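Local coordinates for beta-1,4-galactanase (Humicola insolens, PDB 1HJQ), which hydrolyses the beta-1,4-galactosidic linkages of type I arabinogalactans as a family 53 glycoside hydrolase, at residues M43-V48 with G75-F80. Residues are numbered along the deposited sequence; the frame is centred on the assembly and turned at random.
Sequences MVRQRV and GLYINF
Strands 43-48 and 75-80 run parallel and in register, Met-43 beside Gly-75 to Val-48 beside Phe-80, joined by five backbone hydrogen bonds in which Val-44 and Gln-46 use both N and O and Val-48 its N.

Met-43, Arg-45, Tyr-77 and Asn-79 point into the barrel. The Arg-45 side chain runs alongside Tyr-77, in the same direction. Arg-45 CG is anti to the backbone N (chi1 179°) and the chain stays extended to NE, which lays Arg-45 CG over the ring centre, 3.7 Å from the centroid of Tyr-77, as a CH-pi contact. Farther out, Arg-45 NE makes a weak hydrogen bond of 3.4 Å to Tyr-77 OH. The guanidinium stacks on the Asn-79 amide, their planes 22° apart. Nearer the N-terminal ends of the strands, Met-43 SD touches Tyr-77 CB at 3.9 Å.

The two strands are the second and third of the TIM barrel, linked through helix 59-71 as a beta-alpha-beta unit. Arg-45 reaches the catalytic centre. It forms salt bridges to Asp-8 and to Glu-245, the probable nucleophile, so its guanidinium probably helps to position that carboxylate.

The opposite face of the sheet packs on helices 59-71 and 102-123. Here the Gln-46 side chain crosses Leu-76 at about a right angle, with Gln-46 CD 3.9 Å from Leu-76 CD1. The Gln-46 amide is held by Trp-9 and by the backbone O of Asn-62. Val-48 CG2 meets Ile-78 CG2 at 3.7 Å, while Val-48 CB lies 4.0 Å from Phe-80 CD1.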
loop_
_atom_site.group_PDB
_atom_site.type_symbol
_atom_site.label_atom_id
_atom_site.label_comp_id
_atom_site.label_asym_id
_atom_site.label_seq_id
_atom_site.Cartn_x
_atom_site.Cartn_y
_atom_site.Cartn_z
ATOM N N MET A 43 -12.011 1.087 3.114
ATOM C CA MET A 43 -10.935 0.134 3.363
ATOM C C MET A 43 -9.660 0.805 3.844
ATOM O O MET A 43 -9.313 1.891 3.398
ATOM C CB MET A 43 -10.629 -0.671 2.095
ATOM C CG MET A 43 -9.479 -1.662 2.256
ATOM S SD MET A 43 -9.329 -2.803 0.862
ATOM C CE MET A 43 -10.810 -3.815 1.102
ATOM N N VAL A 44 -8.968 0.151 4.767
ATOM C CA VAL A 44 -7.719 0.685 5.275
ATOM C C VAL A 44 -6.577 -0.266 4.921
ATOM O O VAL A 44 -6.762 -1.483 4.842
ATOM C CB VAL A 44 -7.763 0.889 6.808
ATOM C CG1 VAL A 44 -8.723 2.008 7.151
ATOM C CG2 VAL A 44 -8.186 -0.393 7.503
ATOM N N ARG A 45 -5.403 0.309 4.683
ATOM C CA ARG A 45 -4.208 -0.456 4.353
ATOM C C ARG A 45 -3.333 -0.418 5.599
ATOM O O ARG A 45 -3.145 0.639 6.193
ATOM C CB ARG A 45 -3.498 0.200 3.168
ATOM C CG ARG A 45 -2.205 -0.459 2.709
ATOM C CD ARG A 45 -1.704 0.256 1.467
ATOM N NE ARG A 45 -0.440 -0.260 0.954
ATOM C CZ ARG A 45 0.749 0.281 1.197
ATOM N NH1 ARG A 45 0.857 1.363 1.954
ATOM N NH2 ARG A 45 1.835 -0.257 0.668
ATOM N N GLN A 46 -2.817 -1.569 6.014
ATOM C CA GLN A 46 -1.975 -1.623 7.205
ATOM C C GLN A 46 -0.664 -2.347 6.914
ATOM O O GLN A 46 -0.663 -3.447 6.369
ATOM C CB GLN A 46 -2.719 -2.333 8.349
ATOM C CG GLN A 46 -4.052 -1.673 8.763
ATOM C CD GLN A 46 -4.689 -2.346 9.977
ATOM O OE1 GLN A 46 -5.745 -1.933 10.448
ATOM N NE2 GLN A 46 -4.040 -3.391 10.484
ATOM N N ARG A 47 0.454 -1.724 7.263
ATOM C CA ARG A 47 1.749 -2.344 7.032
ATOM C C ARG A 47 2.078 -3.299 8.178
ATOM O O ARG A 47 1.791 -3.010 9.338
ATOM C CB ARG A 47 2.836 -1.274 6.893
ATOM C CG ARG A 47 2.850 -0.228 7.995
ATOM C CD ARG A 47 4.139 0.594 7.950
ATOM N NE ARG A 47 4.104 1.726 8.869
ATOM C CZ ARG A 47 3.431 2.848 8.632
ATOM N NH1 ARG A 47 2.749 2.976 7.500
ATOM N NH2 ARG A 47 3.436 3.835 9.516
ATOM N N VAL A 48 2.676 -4.440 7.846
ATOM C CA VAL A 48 3.030 -5.440 8.842
ATOM C C VAL A 48 4.512 -5.789 8.803
ATOM O O VAL A 48 5.027 -6.215 7.769
ATOM C CB VAL A 48 2.230 -6.731 8.627
ATOM C CG1 VAL A 48 2.488 -7.708 9.762
ATOM C CG2 VAL A 48 0.761 -6.404 8.516
ATOM N N GLY A 75 -13.004 -2.192 5.160
ATOM C CA GLY A 75 -12.352 -3.403 4.701
ATOM C C GLY A 75 -10.887 -3.378 5.098
ATOM O O GLY A 75 -10.351 -2.335 5.503
ATOM N N LEU A 76 -10.227 -4.519 4.957
ATOM C CA LEU A 76 -8.835 -4.635 5.341
ATOM C C LEU A 76 -7.889 -5.043 4.207
ATOM O O LEU A 76 -8.158 -5.976 3.453
ATOM C CB LEU A 76 -8.727 -5.640 6.491
ATOM C CG LEU A 76 -7.341 -5.923 7.063
ATOM C CD1 LEU A 76 -6.767 -4.643 7.673
ATOM C CD2 LEU A 76 -7.444 -7.017 8.108
ATOM N N TYR A 77 -6.774 -4.331 4.111
ATOM C CA TYR A 77 -5.742 -4.587 3.114
ATOM C C TYR A 77 -4.439 -4.702 3.924
ATOM O O TYR A 77 -3.899 -3.698 4.417
ATOM C CB TYR A 77 -5.713 -3.415 2.116
ATOM C CG TYR A 77 -4.509 -3.290 1.182
ATOM C CD1 TYR A 77 -3.438 -4.190 1.220
ATOM C CD2 TYR A 77 -4.424 -2.212 0.295
ATOM C CE1 TYR A 77 -2.316 -4.009 0.406
ATOM C CE2 TYR A 77 -3.308 -2.019 -0.522
ATOM C CZ TYR A 77 -2.258 -2.912 -0.463
ATOM O OH TYR A 77 -1.147 -2.682 -1.250
ATOM N N ILE A 78 -3.971 -5.939 4.090
ATOM C CA ILE A 78 -2.748 -6.219 4.837
ATOM C C ILE A 78 -1.550 -6.084 3.908
ATOM O O ILE A 78 -1.480 -6.732 2.870
ATOM C CB ILE A 78 -2.772 -7.645 5.451
ATOM C CG1 ILE A 78 -3.854 -7.731 6.536
ATOM C CG2 ILE A 78 -1.400 -7.991 6.038
ATOM C CD1 ILE A 78 -3.555 -6.929 7.798
ATOM N N ASN A 79 -0.610 -5.236 4.307
ATOM C CA ASN A 79 0.584 -4.948 3.529
ATOM C C ASN A 79 1.847 -5.488 4.199
ATOM O O ASN A 79 2.425 -4.832 5.066
ATOM C CB ASN A 79 0.665 -3.428 3.349
ATOM C CG ASN A 79 2.016 -2.943 2.862
ATOM O OD1 ASN A 79 2.427 -1.845 3.213
ATOM N ND2 ASN A 79 2.701 -3.739 2.047
ATOM N N PHE A 80 2.261 -6.687 3.795
ATOM C CA PHE A 80 3.458 -7.334 4.331
ATOM C C PHE A 80 4.716 -6.685 3.790
ATOM O O PHE A 80 4.845 -6.527 2.582
ATOM C CB PHE A 80 3.514 -8.813 3.928
ATOM C CG PHE A 80 2.680 -9.717 4.782
ATOM C CD1 PHE A 80 2.881 -9.776 6.159
ATOM C CD2 PHE A 80 1.697 -10.519 4.213
ATOM C CE1 PHE A 80 2.116 -10.618 6.957
ATOM C CE2 PHE A 80 0.928 -11.363 5.006
ATOM C CZ PHE A 80 1.140 -11.409 6.383
#